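Local atomic coordinates of methyltransferase (Bacteroides thetaiotaomicron, PDB entry 3FQ6), a protein that probably transfers methyl groups from S-adenosylmethionine, as do other members of the tetrapyrrole (corrin/porphyrin) methylase family. Residues A[21-26]-A[46-51]; A[70-75]-A[106-111]. All coordinates share one frame; numbering follows the deposited sequence.

Interaction 1: residues A[21-26]-A[46-51]; sequences CFEGFL and MVFYES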
ATOM      1  N   CYS A  21      -2.356  -1.227 -11.680  1.00 36.53           N
ATOM      2  CA  CYS A  21      -3.278  -2.282 -11.301  1.00 37.45           C
ATOM      3  C   CYS A  21      -3.953  -1.895 -10.017  1.00 36.55           C
ATOM      4  O   CYS A  21      -3.292  -1.503  -9.069  1.00 36.99           O
ATOM      5  CB  CYS A  21      -2.522  -3.585 -11.063  1.00 38.21           C
ATOM      6  SG  CYS A  21      -1.773  -4.158 -12.567  1.00 43.77           S
ATOM      7  N   PHE A  22      -5.267  -2.018  -9.992  1.00 35.23           N
ATOM      8  CA  PHE A  22      -6.026  -1.884  -8.766  1.00 33.97           C
ATOM      9  C   PHE A  22      -6.377  -3.278  -8.173  1.00 34.34           C
ATOM     10  O   PHE A  22      -7.150  -4.106  -8.767  1.00 33.41           O
ATOM     11  CB  PHE A  22      -7.277  -1.033  -9.011  1.00 33.40           C
ATOM     12  CG  PHE A  22      -8.158  -0.884  -7.808  1.00 32.16           C
ATOM     13  CD1 PHE A  22      -7.959   0.149  -6.924  1.00 31.67           C
ATOM     14  CD2 PHE A  22      -9.192  -1.791  -7.563  1.00 31.85           C
ATOM     15  CE1 PHE A  22      -8.759   0.277  -5.795  1.00 33.00           C
ATOM     16  CE2 PHE A  22     -10.013  -1.676  -6.446  1.00 30.07           C
ATOM     17  CZ  PHE A  22      -9.806  -0.641  -5.558  1.00 31.33           C
ATOM     18  N   GLU A  23      -5.826  -3.501  -6.982  1.00 34.31           N
ATOM     19  CA  GLU A  23      -5.987  -4.758  -6.250  1.00 34.83           C
ATOM     20  C   GLU A  23      -7.143  -4.791  -5.226  1.00 34.27           C
ATOM     21  O   GLU A  23      -7.721  -5.851  -5.016  1.00 34.81           O
ATOM     22  CB  GLU A  23      -4.655  -5.176  -5.581  1.00 35.12           C
ATOM     23  CG  GLU A  23      -4.728  -6.528  -4.831  1.00 37.61           C
ATOM     24  CD  GLU A  23      -4.896  -7.724  -5.775  1.00 41.24           C
ATOM     25  OE1 GLU A  23      -5.586  -8.727  -5.421  1.00 39.75           O
ATOM     26  OE2 GLU A  23      -4.319  -7.645  -6.886  1.00 43.33           O
ATOM     27  N   GLY A  24      -7.469  -3.657  -4.598  1.00 33.43           N
ATOM     28  CA  GLY A  24      -8.410  -3.598  -3.459  1.00 31.95           C
ATOM     29  C   GLY A  24      -7.834  -4.207  -2.179  1.00 31.56           C
ATOM     30  O   GLY A  24      -6.645  -4.098  -1.893  1.00 30.74           O
ATOM     31  N   PHE A  25      -8.704  -4.818  -1.386  1.00 31.69           N
ATOM     32  CA  PHE A  25      -8.274  -5.649  -0.265  1.00 32.02           C
ATOM     33  C   PHE A  25      -7.725  -6.996  -0.740  1.00 31.83           C
ATOM     34  O   PHE A  25      -8.369  -7.726  -1.498  1.00 31.67           O
ATOM     35  CB  PHE A  25      -9.431  -5.911   0.718  1.00 32.09           C
ATOM     36  CG  PHE A  25      -9.904  -4.680   1.464  1.00 32.48           C
ATOM     37  CD1 PHE A  25      -9.245  -4.248   2.620  1.00 30.95           C
ATOM     38  CD2 PHE A  25     -11.021  -3.968   1.015  1.00 32.96           C
ATOM     39  CE1 PHE A  25      -9.685  -3.129   3.319  1.00 30.07           C
ATOM     40  CE2 PHE A  25     -11.485  -2.857   1.713  1.00 31.25           C
ATOM     41  CZ  PHE A  25     -10.808  -2.437   2.870  1.00 31.34           C
ATOM     42  N   LEU A  26      -6.528  -7.324  -0.290  1.00 32.12           N
ATOM     43  CA  LEU A  26      -6.071  -8.680  -0.406  1.00 32.99           C
ATOM     44  C   LEU A  26      -6.966  -9.593   0.455  1.00 33.65           C
ATOM     45  O   LEU A  26      -7.481  -9.191   1.502  1.00 32.97           O
ATOM     46  CB  LEU A  26      -4.609  -8.764  -0.013  1.00 32.44           C
ATOM     47  CG  LEU A  26      -3.720  -8.195  -1.126  1.00 33.89           C
ATOM     48  CD1 LEU A  26      -2.455  -7.561  -0.565  1.00 34.04           C
ATOM     49  CD2 LEU A  26      -3.382  -9.295  -2.167  1.00 31.95           C
HETATM   50  N   MSE A  46       0.807  -0.482  -8.226  1.00 36.34           N
HETATM   51  CA  MSE A  46      -0.327  -1.241  -7.632  1.00 36.29           C
HETATM   52  C   MSE A  46      -1.013  -0.465  -6.520  1.00 35.39           C
HETATM   53  O   MSE A  46      -0.370   0.296  -5.791  1.00 35.70           O
HETATM   54  CB  MSE A  46       0.147  -2.578  -7.073  1.00 36.28           C
HETATM   55  CG  MSE A  46       0.509  -3.605  -8.112  1.00 39.02           C
HETATM   56 SE   MSE A  46       1.987  -4.691  -7.444  0.75 47.88          SE
HETATM   57  CE  MSE A  46       3.434  -3.364  -7.435  1.00 39.01           C
ATOM     58  N   VAL A  47      -2.309  -0.672  -6.382  1.00 34.86           N
ATOM     59  CA  VAL A  47      -3.129   0.122  -5.467  1.00 34.93           C
ATOM     60  C   VAL A  47      -3.975  -0.789  -4.604  1.00 35.55           C
ATOM     61  O   VAL A  47      -4.786  -1.583  -5.152  1.00 35.40           O
ATOM     62  CB  VAL A  47      -4.091   1.113  -6.225  1.00 35.59           C
ATOM     63  CG1 VAL A  47      -5.126   1.760  -5.230  1.00 34.43           C
ATOM     64  CG2 VAL A  47      -3.285   2.240  -7.051  1.00 32.89           C
ATOM     65  N   PHE A  48      -3.806  -0.671  -3.271  1.00 35.29           N
ATOM     66  CA  PHE A  48      -4.537  -1.519  -2.299  1.00 35.14           C
ATOM     67  C   PHE A  48      -5.320  -0.707  -1.310  1.00 35.58           C
ATOM     68  O   PHE A  48      -4.951   0.435  -0.983  1.00 34.57           O
ATOM     69  CB  PHE A  48      -3.622  -2.444  -1.472  1.00 34.48           C
ATOM     70  CG  PHE A  48      -2.547  -3.163  -2.280  1.00 35.19           C
ATOM     71  CD1 PHE A  48      -2.717  -4.495  -2.655  1.00 32.84           C
ATOM     72  CD2 PHE A  48      -1.351  -2.501  -2.644  1.00 31.19           C
ATOM     73  CE1 PHE A  48      -1.717  -5.167  -3.407  1.00 32.35           C
ATOM     74  CE2 PHE A  48      -0.388  -3.137  -3.379  1.00 31.37           C
ATOM     75  CZ  PHE A  48      -0.563  -4.492  -3.758  1.00 33.57           C
ATOM     76  N   TYR A  49      -6.398  -1.328  -0.826  1.00 35.20           N
ATOM     77  CA  TYR A  49      -7.050  -0.888   0.379  1.00 35.73           C
ATOM     78  C   TYR A  49      -6.586  -1.820   1.496  1.00 36.50           C
ATOM     79  O   TYR A  49      -6.450  -3.028   1.285  1.00 36.77           O
ATOM     80  CB  TYR A  49      -8.575  -0.999   0.240  1.00 36.02           C
ATOM     81  CG  TYR A  49      -9.237  -0.074  -0.793  1.00 35.00           C
ATOM     82  CD1 TYR A  49      -8.663   1.144  -1.165  1.00 35.34           C
ATOM     83  CD2 TYR A  49     -10.458  -0.411  -1.344  1.00 32.44           C
ATOM     84  CE1 TYR A  49      -9.292   1.981  -2.092  1.00 36.30           C
ATOM     85  CE2 TYR A  49     -11.093   0.402  -2.256  1.00 32.91           C
ATOM     86  CZ  TYR A  49     -10.528   1.588  -2.634  1.00 35.61           C
ATOM     87  OH  TYR A  49     -11.202   2.375  -3.558  1.00 34.35           O
ATOM     88  N   GLU A  50      -6.384  -1.280   2.693  1.00 36.79           N
ATOM     89  CA  GLU A  50      -6.143  -2.127   3.850  1.00 37.10           C
ATOM     90  C   GLU A  50      -6.834  -1.599   5.111  1.00 37.47           C
ATOM     91  O   GLU A  50      -6.960  -0.391   5.321  1.00 37.26           O
ATOM     92  CB  GLU A  50      -4.639  -2.275   4.076  1.00 37.35           C
ATOM     93  CG  GLU A  50      -4.235  -3.224   5.196  1.00 37.11           C
ATOM     94  CD  GLU A  50      -4.921  -4.585   5.082  1.00 37.74           C
ATOM     95  OE1 GLU A  50      -4.263  -5.484   4.537  1.00 37.37           O
ATOM     96  OE2 GLU A  50      -6.100  -4.754   5.509  1.00 34.82           O
ATOM     97  N   SER A  51      -7.290  -2.506   5.963  1.00 38.00           N
ATOM     98  CA  SER A  51      -7.832  -2.077   7.246  1.00 37.86           C
ATOM     99  C   SER A  51      -6.683  -1.584   8.124  1.00 37.71           C
ATOM    100  O   SER A  51      -5.532  -2.035   7.978  1.00 37.16           O
ATOM    101  CB  SER A  51      -8.539  -3.200   7.944  1.00 37.50           C
ATOM    102  OG  SER A  51      -7.751  -3.574   9.046  1.00 38.29           O
TER
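Cys21 and Val47 start the backbone pairing of two parallel strands, Val47 N donating to Cys21 O at 3.0 Å. Further along, Val47 O takes Glu23 N at 2.8 Å and, weakly, Gly24 N as well. One acceptor facing two successive amides marks a beta bulge: Phe22 pairs with Val47, but Gly24, at positive phi (71°), already pairs with Phe48. Beyond the bulge Tyr49 N donates to Gly24 O.

The aromatic contacts gather round Tyr49. Phe22, its CG swung anti to the backbone N (chi1 178°), lays its ring toward the neighbouring strand, where CD1 meets Val47 CG1 and the far edge points at the face of Tyr49 in a T-shaped stack, planes 80° apart. Tyr49 in turn directs an edge to the face of Phe25 in an offset edge-to-face pair, while Tyr49 CB sits over the middle of that ring, 3.7 Å from Phe25 CZ, as a CH-pi contact. Ser51 N comes to the Phe25 ring edge.

Apolar packing continues with Phe48, whose CD1 meets Leu26 CD1 at 3.7 Å and the aliphatic part of Glu23 at CB and CG; the Glu23 carboxylate turns off to a salt bridge with Arg35.

Phe6 of helix 6-12 packs on Phe22, Val47 and Tyr49, whereas Leu39 of helix 32-39 touches Glu23 and Phe48. The strands thus open and close a beta-alpha-beta unit, with strand 105-110 along the other side of 45-50.

Interaction 2: residues A[70-75]-A[106-111]; sequences RQATVS and IVIVLA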
ATOM      1  N   ARG A  70      11.382  -1.209  -1.786  1.00 38.27           N
ATOM      2  CA  ARG A  70      10.315  -0.857  -2.693  1.00 38.45           C
ATOM      3  C   ARG A  70       9.649   0.435  -2.203  1.00 38.42           C
ATOM      4  O   ARG A  70       9.413   0.607  -1.012  1.00 39.43           O
ATOM      5  CB  ARG A  70       9.298  -1.996  -2.832  1.00 38.11           C
ATOM      6  CG  ARG A  70       8.309  -1.796  -4.012  1.00 40.49           C
ATOM      7  CD  ARG A  70       8.939  -1.946  -5.438  1.00 38.17           C
ATOM      8  NE  ARG A  70       9.280  -3.337  -5.687  1.00 37.49           N
ATOM      9  CZ  ARG A  70       8.485  -4.252  -6.238  1.00 36.91           C
ATOM     10  NH1 ARG A  70       8.940  -5.489  -6.332  1.00 35.48           N
ATOM     11  NH2 ARG A  70       7.263  -3.951  -6.695  1.00 36.52           N
ATOM     12  N   GLN A  71       9.378   1.354  -3.116  1.00 37.67           N
ATOM     13  CA  GLN A  71       8.744   2.595  -2.753  1.00 37.19           C
ATOM     14  C   GLN A  71       7.233   2.373  -2.641  1.00 37.27           C
ATOM     15  O   GLN A  71       6.626   1.600  -3.424  1.00 37.88           O
ATOM     16  CB  GLN A  71       9.080   3.687  -3.772  1.00 36.71           C
ATOM     17  CG  GLN A  71      10.462   4.290  -3.586  1.00 37.10           C
ATOM     18  CD  GLN A  71      10.570   5.128  -2.311  1.00 39.69           C
ATOM     19  OE1 GLN A  71       9.680   5.936  -1.998  1.00 41.90           O
ATOM     20  NE2 GLN A  71      11.658   4.934  -1.567  1.00 37.79           N
ATOM     21  N   ALA A  72       6.640   3.026  -1.651  1.00 36.46           N
ATOM     22  CA  ALA A  72       5.199   3.062  -1.497  1.00 37.00           C
ATOM     23  C   ALA A  72       4.714   4.336  -0.799  1.00 36.92           C
ATOM     24  O   ALA A  72       5.508   5.098  -0.215  1.00 36.95           O
ATOM     25  CB  ALA A  72       4.679   1.783  -0.756  1.00 38.00           C
ATOM     26  N   THR A  73       3.408   4.571  -0.887  1.00 36.74           N
ATOM     27  CA  THR A  73       2.760   5.576  -0.032  1.00 37.17           C
ATOM     28  C   THR A  73       1.547   5.001   0.679  1.00 36.97           C
ATOM     29  O   THR A  73       0.883   4.027   0.180  1.00 37.75           O
ATOM     30  CB  THR A  73       2.337   6.846  -0.814  1.00 36.90           C
ATOM     31  OG1 THR A  73       1.158   6.552  -1.552  1.00 40.89           O
ATOM     32  CG2 THR A  73       3.411   7.302  -1.781  1.00 36.04           C
ATOM     33  N   VAL A  74       1.240   5.590   1.841  1.00 36.46           N
ATOM     34  CA  VAL A  74       0.044   5.201   2.641  1.00 35.15           C
ATOM     35  C   VAL A  74      -0.751   6.458   2.845  1.00 35.90           C
ATOM     36  O   VAL A  74      -0.208   7.488   3.300  1.00 36.44           O
ATOM     37  CB  VAL A  74       0.431   4.587   4.048  1.00 35.60           C
ATOM     38  CG1 VAL A  74      -0.787   4.297   4.880  1.00 33.22           C
ATOM     39  CG2 VAL A  74       1.320   3.319   3.909  1.00 32.26           C
ATOM     40  N   SER A  75      -2.024   6.401   2.479  1.00 36.06           N
ATOM     41  CA  SER A  75      -2.924   7.499   2.710  1.00 36.76           C
ATOM     42  C   SER A  75      -3.944   7.041   3.704  1.00 37.52           C
ATOM     43  O   SER A  75      -4.516   5.951   3.568  1.00 37.68           O
ATOM     44  CB  SER A  75      -3.611   7.870   1.410  1.00 37.05           C
ATOM     45  OG  SER A  75      -2.623   8.326   0.516  1.00 38.27           O
ATOM     46  N   ILE A 106      -7.432   3.376   4.796  1.00 39.21           N
ATOM     47  CA  ILE A 106      -6.099   3.317   4.241  1.00 38.02           C
ATOM     48  C   ILE A 106      -6.098   3.010   2.745  1.00 37.61           C
ATOM     49  O   ILE A 106      -6.829   2.131   2.269  1.00 38.41           O
ATOM     50  CB  ILE A 106      -5.278   2.220   4.909  1.00 38.04           C
ATOM     51  CG1 ILE A 106      -5.594   2.128   6.412  1.00 37.98           C
ATOM     52  CG2 ILE A 106      -3.784   2.400   4.575  1.00 38.71           C
ATOM     53  CD1 ILE A 106      -4.603   2.741   7.335  1.00 39.59           C
ATOM     54  N   VAL A 107      -5.261   3.725   2.008  1.00 36.73           N
ATOM     55  CA  VAL A 107      -4.897   3.328   0.655  1.00 36.08           C
ATOM     56  C   VAL A 107      -3.360   3.227   0.557  1.00 36.61           C
ATOM     57  O   VAL A 107      -2.633   4.139   0.962  1.00 37.19           O
ATOM     58  CB  VAL A 107      -5.496   4.315  -0.409  1.00 36.77           C
ATOM     59  CG1 VAL A 107      -4.948   4.048  -1.858  1.00 33.04           C
ATOM     60  CG2 VAL A 107      -7.053   4.313  -0.336  1.00 32.97           C
ATOM     61  N   ILE A 108      -2.877   2.099   0.058  1.00 36.61           N
ATOM     62  CA  ILE A 108      -1.458   1.899  -0.219  1.00 37.00           C
ATOM     63  C   ILE A 108      -1.253   1.939  -1.762  1.00 38.10           C
ATOM     64  O   ILE A 108      -1.988   1.301  -2.519  1.00 38.52           O
ATOM     65  CB  ILE A 108      -0.935   0.549   0.358  1.00 36.72           C
ATOM     66  CG1 ILE A 108      -1.396   0.323   1.807  1.00 36.46           C
ATOM     67  CG2 ILE A 108       0.609   0.415   0.261  1.00 35.51           C
ATOM     68  CD1 ILE A 108      -1.437  -1.198   2.195  1.00 37.30           C
ATOM     69  N   VAL A 109      -0.275   2.727  -2.203  1.00 38.35           N
ATOM     70  CA  VAL A 109       0.117   2.811  -3.583  1.00 38.85           C
ATOM     71  C   VAL A 109       1.545   2.267  -3.599  1.00 39.61           C
ATOM     72  O   VAL A 109       2.430   2.795  -2.914  1.00 39.92           O
ATOM     73  CB  VAL A 109       0.033   4.269  -4.150  1.00 38.65           C
ATOM     74  CG1 VAL A 109       0.501   4.311  -5.580  1.00 38.97           C
ATOM     75  CG2 VAL A 109      -1.410   4.817  -4.090  1.00 38.31           C
ATOM     76  N   LEU A 110       1.747   1.185  -4.351  1.00 39.87           N
ATOM     77  CA  LEU A 110       3.007   0.449  -4.342  1.00 39.77           C
ATOM     78  C   LEU A 110       3.722   0.478  -5.707  1.00 39.50           C
ATOM     79  O   LEU A 110       3.141   0.095  -6.724  1.00 40.11           O
ATOM     80  CB  LEU A 110       2.730  -0.997  -3.870  1.00 39.52           C
ATOM     81  CG  LEU A 110       3.909  -1.997  -3.847  1.00 38.16           C
ATOM     82  CD1 LEU A 110       4.913  -1.699  -2.752  1.00 35.04           C
ATOM     83  CD2 LEU A 110       3.369  -3.422  -3.719  1.00 36.73           C
ATOM     84  N   ALA A 111       4.963   0.956  -5.739  1.00 39.74           N
ATOM     85  CA  ALA A 111       5.794   0.869  -6.964  1.00 40.48           C
ATOM     86  C   ALA A 111       5.839  -0.558  -7.564  1.00 41.53           C
ATOM     87  O   ALA A 111       5.900  -1.576  -6.816  1.00 41.50           O
ATOM     88  CB  ALA A 111       7.207   1.349  -6.699  1.00 39.66           C
TER
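Thr73 and Val109 form the central hydrogen-bonded pair of this antiparallel contact, with Thr73 N to Val109 O at 2.9 Å and Val109 N to Thr73 O at 3.0 Å. Ser75 and Val107 repeat the exchange, both bonds 2.8 Å long. Packing is close here: Val74 CG1 and Ile106 CG2 meet at 3.6 Å beside Leu55 of helix 55-66. On the Thr73 face, the hydroxyl OG1 lies alongside Val109 CB, placed there by a chi1 of 77° between backbone N and carbonyl.

Toward Gln71, which is exposed, the contact loosens into a single backbone bond from Ala111 N to Gln71 O. Arg70 supplies the other link: its chain bends twice, CG rests on Leu110 CD1 at 3.6 Å, and NH2 donates to Ala111 O at 2.7 Å, with that oxygen lying in the guanidinium plane. An alanine here would take away this donor and the aliphatic cover of Leu110, and is likely to leave the Ala111 carbonyl without its side-chain mate.

Main-chain bonding between mostly apolar residues thus holds the buried length, while at the partly exposed end a charged side chain grips a neutral carbonyl.

Overall arrangement
Both contacts belong to one mixed five-stranded sheet, in the order 20-24, 45-50, 105-110, 71-77, 83-87, and their centres lie about 10 Å apart. Interaction 1 is complete before interaction 2 begins along the chain, yet the two adjoin within the sheet: strand 45-50 runs antiparallel beside 105-110, with Met46 O 2.7 Å from Leu110 N and Phe48 N 2.8 Å from Ile108 O, both probable hydrogen bonds. Helix 6-12 packs against side chains of both. The final strand, 105-110, therefore inserts between 45-50 and 71-77, joining the early parallel pair to the later antiparallel strands in one continuous core of this domain.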